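Local coordinates for protein biliverdin reductase (Synechocystis sp., PDB 5B3T) that probably catalyses the NAD(P)H-dependent reduction of biliverdin to bilirubin, using a Rossmann-fold nucleotide-binding domain of the Gfo/Idh/MocA family, at residues Tyr105-Thr110 and Ala310-Leu315; Pro181-Leu186 and Glu316-Cys321; His129-Glu134 and Leu304-Glu309; Ile83-Gly88 and His175-Phe180; Ile90-Leu95 and Gly114-Gln119. All blocks are in the same frame, centred on the assembly; numbering follows the deposited sequence.

Contact 1 (Tyr105-Thr110 and Ala310-Leu315); sequences YPLALT and ASLYAL
Tyr105 and Leu315 carry most of this contact between a loop and the helical turns 310-315. Tyr105 offers the helix a ring edge: CE1 comes 3.6 Å from Ser311 O, a carbonyl lying near the ring plane. Further out, Tyr105 OH stands 3.2 Å from Leu315 N, at too poor an angle for a hydrogen bond; that N-H is spent within the helix on Ser311 O. The phenol instead meets a water 2.5 Å from Tyr105 OH, which donates to Ala314 O at 2.9 Å. A phenylalanine at Tyr105 would probably break this bridge, leaving the water that serves Ala314 O without its second mate. Leu315 has CG anti to its N (chi1 -175°), which turns its branches to the loop, where CD2 lies 3.2 Å from Thr110 O and CD1 3.5 Å from Ala108 O. Farther toward the N-terminal side of the helix, Leu107 CD2 touches Leu312 CD2 at 3.9 Å. In the next shell, Pro106 CB lies over one face of the Tyr105 ring, Arg191 makes a cation-pi contact with it, and the ring of His132 meets it. Thr110 OG1 accepts from Met113 N, capping helix 111-124. The cis peptide before Pro106, just past a strand of the Rossmann sheet, falls where relatives of this family carry a Glu-Lys-Pro motif, and Tyr105 itself is an NADP(+)-binding residue.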
# COMPACT_ATOMS: atom_id res chain seq x y z
N TYR A 105 3.09 -1.77 -0.45
CA TYR A 105 3.27 -0.80 0.63
C TYR A 105 2.42 -1.20 1.83
O TYR A 105 1.27 -1.61 1.66
CB TYR A 105 2.91 0.61 0.14
CG TYR A 105 3.33 1.71 1.08
CD1 TYR A 105 4.61 2.24 1.03
CD2 TYR A 105 2.44 2.20 2.03
CE1 TYR A 105 5.00 3.24 1.90
CE2 TYR A 105 2.83 3.20 2.91
CZ TYR A 105 4.10 3.72 2.83
OH TYR A 105 4.48 4.72 3.70
N PRO A 106 2.95 -1.08 3.06
CA PRO A 106 4.13 -0.36 3.57
C PRO A 106 5.50 -0.96 3.26
O PRO A 106 5.64 -2.16 3.06
CB PRO A 106 3.90 -0.37 5.08
CG PRO A 106 3.23 -1.67 5.31
CD PRO A 106 2.32 -1.87 4.13
N LEU A 107 6.50 -0.08 3.25
CA LEU A 107 7.89 -0.50 3.10
C LEU A 107 8.51 -0.87 4.44
O LEU A 107 9.22 -1.88 4.55
CB LEU A 107 8.70 0.61 2.42
CG LEU A 107 10.23 0.59 2.51
CD1 LEU A 107 10.80 -0.65 1.85
CD2 LEU A 107 10.79 1.85 1.86
N ALA A 108 8.24 -0.08 5.48
CA ALA A 108 8.83 -0.31 6.80
C ALA A 108 8.05 0.52 7.82
O ALA A 108 7.14 1.28 7.47
CB ALA A 108 10.32 0.05 6.82
N LEU A 109 8.43 0.37 9.09
CA LEU A 109 7.74 1.07 10.17
C LEU A 109 8.25 2.50 10.34
O LEU A 109 7.50 3.36 10.82
CB LEU A 109 7.91 0.30 11.48
CG LEU A 109 7.19 -1.04 11.59
CD1 LEU A 109 7.72 -1.84 12.77
CD2 LEU A 109 5.69 -0.82 11.71
N THR A 110 9.50 2.77 9.98
CA THR A 110 10.08 4.10 10.12
C THR A 110 10.89 4.44 8.88
O THR A 110 11.35 3.55 8.16
CB THR A 110 10.99 4.21 11.36
OG1 THR A 110 12.18 3.44 11.15
CG2 THR A 110 10.29 3.71 12.61
N ALA A 310 9.19 7.45 -3.95
CA ALA A 310 7.79 7.74 -3.67
C ALA A 310 7.33 7.04 -2.40
O ALA A 310 6.59 7.63 -1.59
CB ALA A 310 6.92 7.33 -4.86
N SER A 311 7.74 5.79 -2.20
CA SER A 311 7.37 5.09 -0.97
C SER A 311 8.15 5.61 0.23
O SER A 311 7.64 5.58 1.36
CB SER A 311 7.60 3.59 -1.14
OG SER A 311 6.75 3.06 -2.14
N LEU A 312 9.38 6.08 0.02
CA LEU A 312 10.14 6.67 1.11
C LEU A 312 9.49 7.96 1.60
O LEU A 312 9.47 8.23 2.80
CB LEU A 312 11.58 6.94 0.68
CG LEU A 312 12.55 5.75 0.69
CD1 LEU A 312 13.89 6.16 0.11
CD2 LEU A 312 12.71 5.20 2.10
N TYR A 313 8.96 8.77 0.68
CA TYR A 313 8.32 10.01 1.11
C TYR A 313 7.01 9.74 1.82
O TYR A 313 6.69 10.39 2.82
CB TYR A 313 8.09 10.95 -0.07
CG TYR A 313 7.54 12.28 0.40
CD1 TYR A 313 8.27 13.05 1.30
CD2 TYR A 313 6.30 12.73 -0.00
CE1 TYR A 313 7.78 14.25 1.76
CE2 TYR A 313 5.80 13.94 0.46
CZ TYR A 313 6.55 14.69 1.34
OH TYR A 313 6.07 15.89 1.81
N ALA A 314 6.22 8.78 1.31
CA ALA A 314 5.01 8.37 2.01
C ALA A 314 5.33 7.92 3.43
O ALA A 314 4.58 8.19 4.37
CB ALA A 314 4.30 7.27 1.23
N LEU A 315 6.46 7.23 3.59
CA LEU A 315 6.92 6.83 4.92
C LEU A 315 7.28 8.04 5.76
O LEU A 315 6.97 8.09 6.96
CB LEU A 315 8.10 5.87 4.78
CG LEU A 315 8.74 5.18 5.98
CD1 LEU A 315 7.69 4.68 6.97
CD2 LEU A 315 9.61 4.03 5.49
O HOH W 1 2.55 6.11 4.54

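Contact 2 (Pro181-Leu186 and Glu316-Cys321); sequences PLVAAL and EVADLC
No flat side chain bridges this interface, in which Leu186 is pressed against Val317, Ala318 and Cys321; the nearby ring is that of Phe180, with CE2 3.8 Å from Ala318 O and also close to Leu186. Branched aliphatic side chains, an alanine and a thiol make the contact. Leu186 CD1 lies 3.5 Å from Cys321 SG and 3.8 Å from Ala318 CA, an approach to the helix backbone consistent with the small side chain of Ala318. Its other methyl, CD2, also faces the sulfur, at 3.8 Å from Cys321 SG, so the thiol side chain is touched by both branches. Leu186 holds CG beside its backbone N (chi1 -68°), which directs both methyls at Cys321. Nearer the backbone, Leu186 CB meets Val317 CG1 at 4.1 Å. Helices 183-189 and 309-325 belong to the C-terminal alpha/beta domain and pack on its large mixed sheet: Leu182 rests on strands 217-228 and 233-241, while Cys321 touches Val202 and Leu226. One turn before Leu186, Val183 makes the lighter contact, CG2 to Ala318 CB at 4.3 Å. Its other methyl, CG1, turns to the ring of Tyr105, an NADP(+)-binding residue of the Rossmann domain.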
# COMPACT_ATOMS: atom_id res chain seq x y z
N PRO A 181 -2.64 3.86 12.16
CA PRO A 181 -3.78 3.61 11.26
C PRO A 181 -3.76 4.41 9.96
O PRO A 181 -4.38 3.97 8.99
CB PRO A 181 -5.00 3.99 12.12
CG PRO A 181 -4.52 3.86 13.53
CD PRO A 181 -3.08 4.28 13.50
N LEU A 182 -3.07 5.54 9.92
CA LEU A 182 -3.09 6.41 8.74
C LEU A 182 -1.99 6.10 7.74
O LEU A 182 -1.83 6.86 6.78
CB LEU A 182 -3.00 7.87 9.17
CG LEU A 182 -4.29 8.50 9.71
CD1 LEU A 182 -3.99 9.78 10.46
CD2 LEU A 182 -5.27 8.75 8.57
N VAL A 183 -1.24 5.01 7.92
CA VAL A 183 -0.10 4.73 7.05
C VAL A 183 -0.54 4.60 5.60
O VAL A 183 0.04 5.22 4.70
CB VAL A 183 0.64 3.47 7.53
CG1 VAL A 183 1.55 2.94 6.44
CG2 VAL A 183 1.44 3.77 8.79
N ALA A 184 -1.58 3.80 5.35
CA ALA A 184 -2.00 3.56 3.97
C ALA A 184 -2.64 4.81 3.36
O ALA A 184 -2.37 5.14 2.20
CB ALA A 184 -2.96 2.38 3.91
N ALA A 185 -3.49 5.50 4.12
CA ALA A 185 -4.15 6.69 3.58
C ALA A 185 -3.14 7.78 3.27
O ALA A 185 -3.25 8.46 2.24
CB ALA A 185 -5.20 7.18 4.57
N LEU A 186 -2.15 7.97 4.14
CA LEU A 186 -1.14 9.00 3.90
C LEU A 186 -0.26 8.67 2.71
O LEU A 186 0.27 9.57 2.06
CB LEU A 186 -0.29 9.21 5.15
CG LEU A 186 -1.04 9.81 6.34
CD1 LEU A 186 -0.16 9.78 7.57
CD2 LEU A 186 -1.50 11.23 6.03
N GLU A 316 7.93 9.04 5.16
CA GLU A 316 8.24 10.27 5.89
C GLU A 316 6.97 10.97 6.35
O GLU A 316 6.89 11.44 7.49
CB GLU A 316 9.08 11.21 5.01
CG GLU A 316 9.33 12.57 5.65
CD GLU A 316 10.15 13.50 4.76
OE1 GLU A 316 10.94 13.00 3.93
OE2 GLU A 316 10.01 14.73 4.89
N VAL A 317 5.96 11.05 5.48
CA VAL A 317 4.70 11.69 5.85
C VAL A 317 4.04 10.94 6.99
O VAL A 317 3.45 11.56 7.90
CB VAL A 317 3.78 11.79 4.62
CG1 VAL A 317 2.40 12.29 5.03
CG2 VAL A 317 4.39 12.71 3.58
N ALA A 318 4.11 9.61 6.98
CA ALA A 318 3.52 8.82 8.06
C ALA A 318 4.24 9.05 9.38
O ALA A 318 3.60 9.19 10.43
CB ALA A 318 3.52 7.34 7.69
N ASP A 319 5.58 9.10 9.35
CA ASP A 319 6.33 9.44 10.56
C ASP A 319 5.93 10.80 11.09
O ASP A 319 5.75 10.98 12.30
CB ASP A 319 7.83 9.40 10.28
CG ASP A 319 8.35 8.01 10.02
OD1 ASP A 319 7.64 7.04 10.34
OD2 ASP A 319 9.49 7.88 9.53
N LEU A 320 5.79 11.78 10.20
CA LEU A 320 5.45 13.14 10.62
C LEU A 320 4.07 13.18 11.27
O LEU A 320 3.88 13.85 12.29
CB LEU A 320 5.51 14.09 9.42
CG LEU A 320 6.92 14.37 8.91
CD1 LEU A 320 6.90 15.11 7.59
CD2 LEU A 320 7.68 15.16 9.96
N CYS A 321 3.09 12.48 10.69
CA CYS A 321 1.74 12.50 11.24
C CYS A 321 1.66 11.72 12.55
O CYS A 321 0.91 12.10 13.46
CB CYS A 321 0.74 11.96 10.22
SG CYS A 321 0.53 13.00 8.77

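Contact 3 (His129-Glu134 and Leu304-Glu309); sequences HVEHIE and LYVDLE
Strand 128-131, at one edge of the parallel Rossmann sheet, here meets the loop that leads into helix 309-325 of the C-terminal domain, with His129 wedged against Leu304 and Val306. The imidazole and the Val306 side chain cross at about a right angle: Val306 CB lies in the ring plane, 3.8 Å from His129 CE1. Leu304 CD1 comes obliquely, 3.7 Å from His129 ND1. The far nitrogen, NE2, is hydrogen-bonded to Asp290 of helix 283-300. An alanine in place of His129 would probably leave Asp290 without this mate and open a gap beside Leu304 and Val306. Next along, Val130 CG2 packs on Leu308 CD1 at 3.7 Å. A water joins the backbones, donating to Asp307 O at 2.7 Å and only weakly to Val130 O. The chain of Glu131 bends at chi2 (-63°), bringing OE1 back to accept from His132 N at 2.7 Å on its anti side, while OE2 lies 3.4 Å from Val306 CG2. Strand 100-104 pairs with this strand, helix 283-300 lies against His129, Glu131 and Leu304, and Val130 also touches Tyr105 and Leu107 in the loop after strand 100-104.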
# COMPACT_ATOMS: atom_id res chain seq x y z
N HIS A 129 11.68 -3.17 -4.57
CA HIS A 129 10.63 -2.50 -5.33
C HIS A 129 9.35 -2.48 -4.52
O HIS A 129 8.92 -3.51 -4.00
CB HIS A 129 10.41 -3.22 -6.67
CG HIS A 129 9.29 -2.65 -7.49
ND1 HIS A 129 9.31 -1.37 -8.00
CD2 HIS A 129 8.12 -3.20 -7.89
CE1 HIS A 129 8.20 -1.16 -8.68
NE2 HIS A 129 7.46 -2.25 -8.63
N VAL A 130 8.75 -1.30 -4.40
CA VAL A 130 7.53 -1.11 -3.62
C VAL A 130 6.51 -0.39 -4.48
O VAL A 130 6.82 0.63 -5.10
CB VAL A 130 7.79 -0.32 -2.32
CG1 VAL A 130 6.50 -0.15 -1.53
CG2 VAL A 130 8.86 -1.00 -1.48
N GLU A 131 5.29 -0.91 -4.51
CA GLU A 131 4.15 -0.20 -5.09
C GLU A 131 2.99 -0.22 -4.11
O GLU A 131 2.99 -0.96 -3.12
CB GLU A 131 3.72 -0.81 -6.44
CG GLU A 131 4.08 0.04 -7.65
CD GLU A 131 3.38 1.40 -7.68
OE1 GLU A 131 2.49 1.66 -6.83
OE2 GLU A 131 3.71 2.22 -8.56
N HIS A 132 1.99 0.61 -4.39
CA HIS A 132 0.80 0.74 -3.55
C HIS A 132 -0.40 0.74 -4.50
O HIS A 132 -0.87 1.80 -4.92
CB HIS A 132 0.87 2.00 -2.70
CG HIS A 132 -0.11 2.01 -1.57
ND1 HIS A 132 -0.34 3.14 -0.80
CD2 HIS A 132 -0.91 1.05 -1.07
CE1 HIS A 132 -1.24 2.86 0.12
NE2 HIS A 132 -1.61 1.60 -0.02
N ILE A 133 -0.87 -0.46 -4.85
CA ILE A 133 -1.89 -0.63 -5.88
C ILE A 133 -3.19 -1.19 -5.31
O ILE A 133 -4.27 -0.84 -5.79
CB ILE A 133 -1.36 -1.55 -7.01
CG1 ILE A 133 -0.11 -0.93 -7.65
CG2 ILE A 133 -2.43 -1.79 -8.07
CD1 ILE A 133 0.61 -1.86 -8.61
N GLU A 134 -3.10 -2.04 -4.29
CA GLU A 134 -4.30 -2.70 -3.77
C GLU A 134 -5.32 -1.69 -3.26
O GLU A 134 -6.53 -1.86 -3.48
CB GLU A 134 -3.91 -3.68 -2.66
CG GLU A 134 -5.04 -4.58 -2.18
CD GLU A 134 -5.90 -3.92 -1.11
OE1 GLU A 134 -5.37 -3.06 -0.38
OE2 GLU A 134 -7.09 -4.27 -1.01
N LEU A 304 13.23 0.01 -13.95
CA LEU A 304 11.84 0.27 -13.62
C LEU A 304 11.55 1.77 -13.64
O LEU A 304 12.41 2.59 -13.30
CB LEU A 304 11.51 -0.30 -12.24
CG LEU A 304 11.64 -1.81 -12.08
CD1 LEU A 304 11.75 -2.17 -10.61
CD2 LEU A 304 10.45 -2.52 -12.71
N TYR A 305 10.33 2.13 -14.05
CA TYR A 305 9.92 3.53 -14.01
C TYR A 305 9.70 3.99 -12.58
O TYR A 305 10.03 5.13 -12.22
CB TYR A 305 8.66 3.73 -14.85
CG TYR A 305 8.06 5.12 -14.76
CD1 TYR A 305 8.60 6.18 -15.48
CD2 TYR A 305 6.96 5.36 -13.94
CE1 TYR A 305 8.05 7.44 -15.40
CE2 TYR A 305 6.41 6.63 -13.85
CZ TYR A 305 6.96 7.66 -14.58
OH TYR A 305 6.41 8.92 -14.49
N VAL A 306 9.13 3.12 -11.74
CA VAL A 306 8.97 3.43 -10.32
C VAL A 306 10.32 3.36 -9.63
O VAL A 306 11.10 2.42 -9.85
CB VAL A 306 7.96 2.47 -9.67
CG1 VAL A 306 7.89 2.70 -8.17
CG2 VAL A 306 6.59 2.63 -10.31
N ASP A 307 10.61 4.34 -8.79
CA ASP A 307 11.76 4.28 -7.89
C ASP A 307 11.26 4.33 -6.45
O ASP A 307 10.12 4.71 -6.18
CB ASP A 307 12.77 5.40 -8.18
CG ASP A 307 12.41 6.71 -7.50
OD1 ASP A 307 11.22 7.11 -7.52
OD2 ASP A 307 13.33 7.36 -6.96
N LEU A 308 12.15 3.96 -5.53
CA LEU A 308 11.77 3.83 -4.13
C LEU A 308 11.41 5.16 -3.48
O LEU A 308 10.81 5.17 -2.40
CB LEU A 308 12.91 3.17 -3.35
CG LEU A 308 12.56 2.48 -2.03
CD1 LEU A 308 11.62 1.32 -2.28
CD2 LEU A 308 13.82 2.02 -1.32
N GLU A 309 11.74 6.28 -4.13
CA GLU A 309 11.59 7.58 -3.48
C GLU A 309 10.15 7.90 -3.13
O GLU A 309 9.88 8.54 -2.11
CB GLU A 309 12.17 8.68 -4.37
CG GLU A 309 12.18 10.05 -3.72
CD GLU A 309 12.71 10.01 -2.30
OE1 GLU A 309 13.80 9.45 -2.08
OE2 GLU A 309 12.01 10.54 -1.40
O HOH W 2 8.13 3.74 -4.56

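Contact 4 (Ile83-Gly88 and His175-Phe180); sequences INQLHG and HQQFGF
Asn84 reaches from the Rossmann domain onto the end of helix 175-178, and its side chain meets a carbonyl at nearly every step. CB lies 3.4 Å from Gln177 O and 3.5 Å from Phe178 O. With CG anti to the carbonyl carbon (chi1 -75°), the amide is carried to the C-terminal end of the helix, and at its tip Asn84 ND2 donates to Phe178 O at 3.1 Å. This bond is nearly straight, 166° at the hydrogen; it lies in the amide plane and uses a lone pair in the carbonyl plane. The same nitrogen is 3.3 Å from Phe178 CD1: the two side chains run side by side in the same direction, with amide and ring planes 33° apart. Asn84 binds NADP(+) in this enzyme, and so does His87, whose ring is held by hydrogen bonds to Pro106 O and Thr82 N; the contact thus joins the cofactor-binding loop after strand 77-80, which runs on into helix 87-96, to the first short helix after strand 153-163. Backbone also takes part, since Gln85 N gives a weak hydrogen bond to Gln177 O at 3.0 Å. Beyond it the Gln85 chain extends along the helix, and its CD rests 3.3 Å from Gln176 O. On the other flank Ile83 crosses Gln177, CD1 to NE2 at 3.7 Å, and both touch Trp171, another NADP(+)-binding residue. After Phe178 the chain leaves the helix at Gly179 with positive phi, and the ring of Phe178 makes a cation-pi contact with Lys240.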
# COMPACT_ATOMS: atom_id res chain seq x y z
N ILE A 83 0.89 -9.02 6.92
CA ILE A 83 0.62 -8.20 8.09
C ILE A 83 1.51 -6.96 8.09
O ILE A 83 2.73 -7.06 7.88
CB ILE A 83 0.84 -9.04 9.36
CG1 ILE A 83 -0.20 -10.18 9.43
CG2 ILE A 83 0.81 -8.18 10.59
CD1 ILE A 83 0.10 -11.24 10.50
N ASN A 84 0.92 -5.81 8.37
CA ASN A 84 1.61 -4.53 8.25
C ASN A 84 2.94 -4.52 8.99
O ASN A 84 3.97 -4.12 8.43
CB ASN A 84 0.72 -3.40 8.78
CG ASN A 84 -0.40 -3.04 7.82
OD1 ASN A 84 -0.39 -3.44 6.66
ND2 ASN A 84 -1.37 -2.27 8.30
N GLN A 85 2.94 -4.95 10.25
CA GLN A 85 4.13 -4.83 11.09
C GLN A 85 5.31 -5.62 10.54
O GLN A 85 6.46 -5.26 10.77
CB GLN A 85 3.80 -5.28 12.51
CG GLN A 85 4.93 -5.05 13.52
CD GLN A 85 4.56 -5.51 14.92
OE1 GLN A 85 3.83 -6.49 15.09
NE2 GLN A 85 5.06 -4.81 15.93
N LEU A 86 5.04 -6.69 9.79
CA LEU A 86 6.08 -7.63 9.38
C LEU A 86 6.90 -7.17 8.18
O LEU A 86 7.97 -7.73 7.94
CB LEU A 86 5.46 -8.99 9.06
CG LEU A 86 4.83 -9.78 10.20
CD1 LEU A 86 4.24 -11.08 9.69
CD2 LEU A 86 5.87 -10.04 11.28
N HIS A 87 6.43 -6.16 7.43
CA HIS A 87 6.99 -5.91 6.10
C HIS A 87 8.47 -5.54 6.16
O HIS A 87 9.28 -6.06 5.38
CB HIS A 87 6.18 -4.83 5.40
CG HIS A 87 4.97 -5.35 4.69
ND1 HIS A 87 4.42 -4.73 3.59
CD2 HIS A 87 4.20 -6.44 4.93
CE1 HIS A 87 3.37 -5.42 3.18
NE2 HIS A 87 3.22 -6.46 3.98
N GLY A 88 8.84 -4.65 7.08
CA GLY A 88 10.23 -4.24 7.17
C GLY A 88 11.16 -5.37 7.59
O GLY A 88 12.24 -5.54 7.02
N HIS A 175 -3.27 -3.42 17.82
CA HIS A 175 -2.51 -2.18 17.87
C HIS A 175 -1.13 -2.32 17.21
O HIS A 175 -0.76 -1.53 16.34
CB HIS A 175 -2.35 -1.71 19.32
CG HIS A 175 -3.53 -0.98 19.86
ND1 HIS A 175 -3.85 0.32 19.49
CD2 HIS A 175 -4.47 -1.34 20.77
CE1 HIS A 175 -4.93 0.71 20.14
NE2 HIS A 175 -5.33 -0.28 20.92
N GLN A 176 -0.37 -3.33 17.63
CA GLN A 176 1.01 -3.45 17.16
C GLN A 176 1.10 -4.00 15.74
O GLN A 176 1.89 -3.51 14.93
CB GLN A 176 1.81 -4.32 18.13
CG GLN A 176 2.08 -3.65 19.47
CD GLN A 176 2.86 -4.54 20.41
OE1 GLN A 176 3.41 -5.57 20.00
NE2 GLN A 176 2.91 -4.16 21.68
N GLN A 177 0.29 -5.01 15.41
CA GLN A 177 0.37 -5.62 14.09
C GLN A 177 -0.15 -4.68 13.01
O GLN A 177 0.43 -4.60 11.92
CB GLN A 177 -0.39 -6.94 14.06
CG GLN A 177 0.28 -8.07 14.82
CD GLN A 177 -0.52 -9.35 14.80
OE1 GLN A 177 -1.56 -9.46 15.44
NE2 GLN A 177 -0.04 -10.34 14.05
N PHE A 178 -1.24 -3.96 13.29
CA PHE A 178 -1.79 -3.05 12.29
C PHE A 178 -0.98 -1.77 12.20
O PHE A 178 -0.81 -1.21 11.11
CB PHE A 178 -3.26 -2.75 12.61
CG PHE A 178 -3.91 -1.82 11.62
CD1 PHE A 178 -4.05 -2.20 10.29
CD2 PHE A 178 -4.39 -0.59 12.02
CE1 PHE A 178 -4.66 -1.35 9.38
CE2 PHE A 178 -4.99 0.26 11.12
CZ PHE A 178 -5.13 -0.12 9.79
N GLY A 179 -0.45 -1.30 13.33
CA GLY A 179 0.38 -0.12 13.33
C GLY A 179 -0.41 1.17 13.21
O GLY A 179 -1.64 1.21 13.38
N PHE A 180 0.31 2.24 12.92
CA PHE A 180 -0.28 3.57 12.81
C PHE A 180 -1.40 3.56 11.77
O PHE A 180 -1.14 3.28 10.59
CB PHE A 180 0.78 4.60 12.43
CG PHE A 180 0.29 6.02 12.46
CD1 PHE A 180 -0.41 6.50 13.55
CD2 PHE A 180 0.53 6.87 11.39
CE1 PHE A 180 -0.87 7.81 13.58
CE2 PHE A 180 0.07 8.18 11.41
CZ PHE A 180 -0.63 8.65 12.51

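Contact 5 (Ile90-Leu95 and Gly114-Gln119); sequences IAEAAL and GKKLQQ
Glu92 and Lys116 join the two segments through a long salt bridge, with OE2 3.6 Å from NZ. The shorter polar bond here stays inside helix 111-124, where Lys115 NZ donates to Gln118 OE1 at 2.9 Å, in the carbonyl plane and on a lone pair. Between the helices both charged chains are extended and cross obliquely; Glu92 OE2 comes nearer to Lys116 CE, 3.4 Å, than to the ammonium nitrogen. Beneath this bridge Leu117 packs against Ala91, Glu92 and Leu95. A chi1 of -67° turns its CG away from the backbone carbonyl carbon and sends the two methyls to the facing helix: CD2 lies 3.5 Å from Glu92 N and CD1 4.0 Å from Ala91 CB. Leu95 answers from the other helix, its CD1 3.6 Å from Leu117 O. The segments run nearly parallel, 16° between their directions and 10.1 Å between axes, as expected of consecutive helices of beta-alpha-beta crossovers: helix 87-96 leads into strand 100-104, and helix 111-124 on to strand 128-131. Further along, Leu95 O accepts from Lys124 NZ and the Leu95 side chain touches Leu120 and Ala121. The chemistry is layered: leucine and alanine meet in the buried part, whereas the charged pair lies toward solvent, where so long a bridge probably adds only modest attraction.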
# COMPACT_ATOMS: atom_id res chain seq x y z
N ILE A 90 10.66 -8.66 7.28
CA ILE A 90 10.74 -9.68 6.24
C ILE A 90 11.61 -9.19 5.08
O ILE A 90 12.39 -9.96 4.52
CB ILE A 90 9.33 -10.08 5.76
CG1 ILE A 90 8.52 -10.67 6.92
CG2 ILE A 90 9.41 -11.09 4.63
CD1 ILE A 90 7.11 -11.08 6.53
N ALA A 91 11.48 -7.91 4.72
CA ALA A 91 12.30 -7.37 3.64
C ALA A 91 13.78 -7.41 3.98
O ALA A 91 14.61 -7.78 3.14
CB ALA A 91 11.86 -5.94 3.33
N GLU A 92 14.14 -7.04 5.21
CA GLU A 92 15.55 -7.09 5.60
C GLU A 92 16.07 -8.52 5.60
O GLU A 92 17.19 -8.77 5.12
CB GLU A 92 15.74 -6.46 6.99
CG GLU A 92 17.17 -6.58 7.49
CD GLU A 92 17.42 -5.80 8.77
OE1 GLU A 92 16.49 -5.69 9.59
OE2 GLU A 92 18.55 -5.30 8.95
N ALA A 93 15.29 -9.46 6.11
CA ALA A 93 15.72 -10.85 6.13
C ALA A 93 15.88 -11.40 4.72
O ALA A 93 16.85 -12.11 4.43
CB ALA A 93 14.74 -11.70 6.93
N ALA A 94 14.94 -11.07 3.83
CA ALA A 94 15.01 -11.55 2.46
C ALA A 94 16.22 -10.98 1.73
O ALA A 94 16.90 -11.69 0.98
CB ALA A 94 13.73 -11.21 1.71
N LEU A 95 16.51 -9.69 1.93
CA LEU A 95 17.68 -9.09 1.31
C LEU A 95 18.97 -9.70 1.84
O LEU A 95 19.91 -9.95 1.09
CB LEU A 95 17.69 -7.57 1.52
CG LEU A 95 16.64 -6.76 0.75
CD1 LEU A 95 16.62 -5.32 1.23
CD2 LEU A 95 16.91 -6.84 -0.74
N GLY A 114 13.31 2.16 6.37
CA GLY A 114 13.18 2.19 4.92
C GLY A 114 14.48 2.56 4.23
O GLY A 114 14.81 2.01 3.18
N LYS A 115 15.22 3.50 4.81
CA LYS A 115 16.52 3.87 4.25
C LYS A 115 17.54 2.76 4.46
O LYS A 115 18.38 2.49 3.59
CB LYS A 115 17.01 5.17 4.87
CG LYS A 115 16.10 6.36 4.58
CD LYS A 115 16.15 6.76 3.12
CE LYS A 115 17.47 7.43 2.79
NZ LYS A 115 17.60 7.72 1.34
N LYS A 116 17.50 2.10 5.63
CA LYS A 116 18.39 0.97 5.88
C LYS A 116 18.13 -0.16 4.89
O LYS A 116 19.07 -0.83 4.45
CB LYS A 116 18.22 0.49 7.32
CG LYS A 116 19.15 -0.65 7.71
CD LYS A 116 18.92 -1.06 9.16
CE LYS A 116 19.86 -2.19 9.57
NZ LYS A 116 19.67 -2.58 11.00
N LEU A 117 16.86 -0.38 4.53
CA LEU A 117 16.54 -1.38 3.52
C LEU A 117 17.05 -0.97 2.14
O LEU A 117 17.54 -1.80 1.38
CB LEU A 117 15.03 -1.61 3.47
CG LEU A 117 14.36 -2.27 4.68
CD1 LEU A 117 12.85 -2.28 4.51
CD2 LEU A 117 14.89 -3.67 4.85
N GLN A 118 16.91 0.32 1.81
CA GLN A 118 17.38 0.81 0.51
C GLN A 118 18.88 0.62 0.37
O GLN A 118 19.37 0.15 -0.66
CB GLN A 118 16.99 2.28 0.36
CG GLN A 118 17.51 2.95 -0.89
CD GLN A 118 17.31 4.46 -0.86
OE1 GLN A 118 17.54 5.10 0.17
NE2 GLN A 118 16.86 5.02 -1.97
N GLN A 119 19.64 0.99 1.41
CA GLN A 119 21.08 0.81 1.39
C GLN A 119 21.46 -0.66 1.31
O GLN A 119 22.38 -1.04 0.58
CB GLN A 119 21.71 1.47 2.62
CG GLN A 119 23.22 1.35 2.71
CD GLN A 119 23.93 1.90 1.49
OE1 GLN A 119 24.77 1.23 0.89
NE2 GLN A 119 23.59 3.13 1.12

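Contacts 1, 3 and 4 join the Rossmann domain to the C-terminal domain, while contact 5 lies within the former and contact 2 within the latter. Contacts 1 and 2 share helix 309-325 and have centres 9 Å apart; contacts 4 and 5 share helix 87-96, centres 16 Å apart. Along the chain, contact 3 is nested inside the loop closed by contact 1 and contact 5 inside that of contact 4, contact 4 closes before contact 2 opens, and contact 1 crosses contacts 2, 4 and 5. Contact 1 touches all four others. Contacts 1 and 4 contain NADP(+)-binding residues and contact 3 lies next to Tyr105, so these probably help set how the domains face each other.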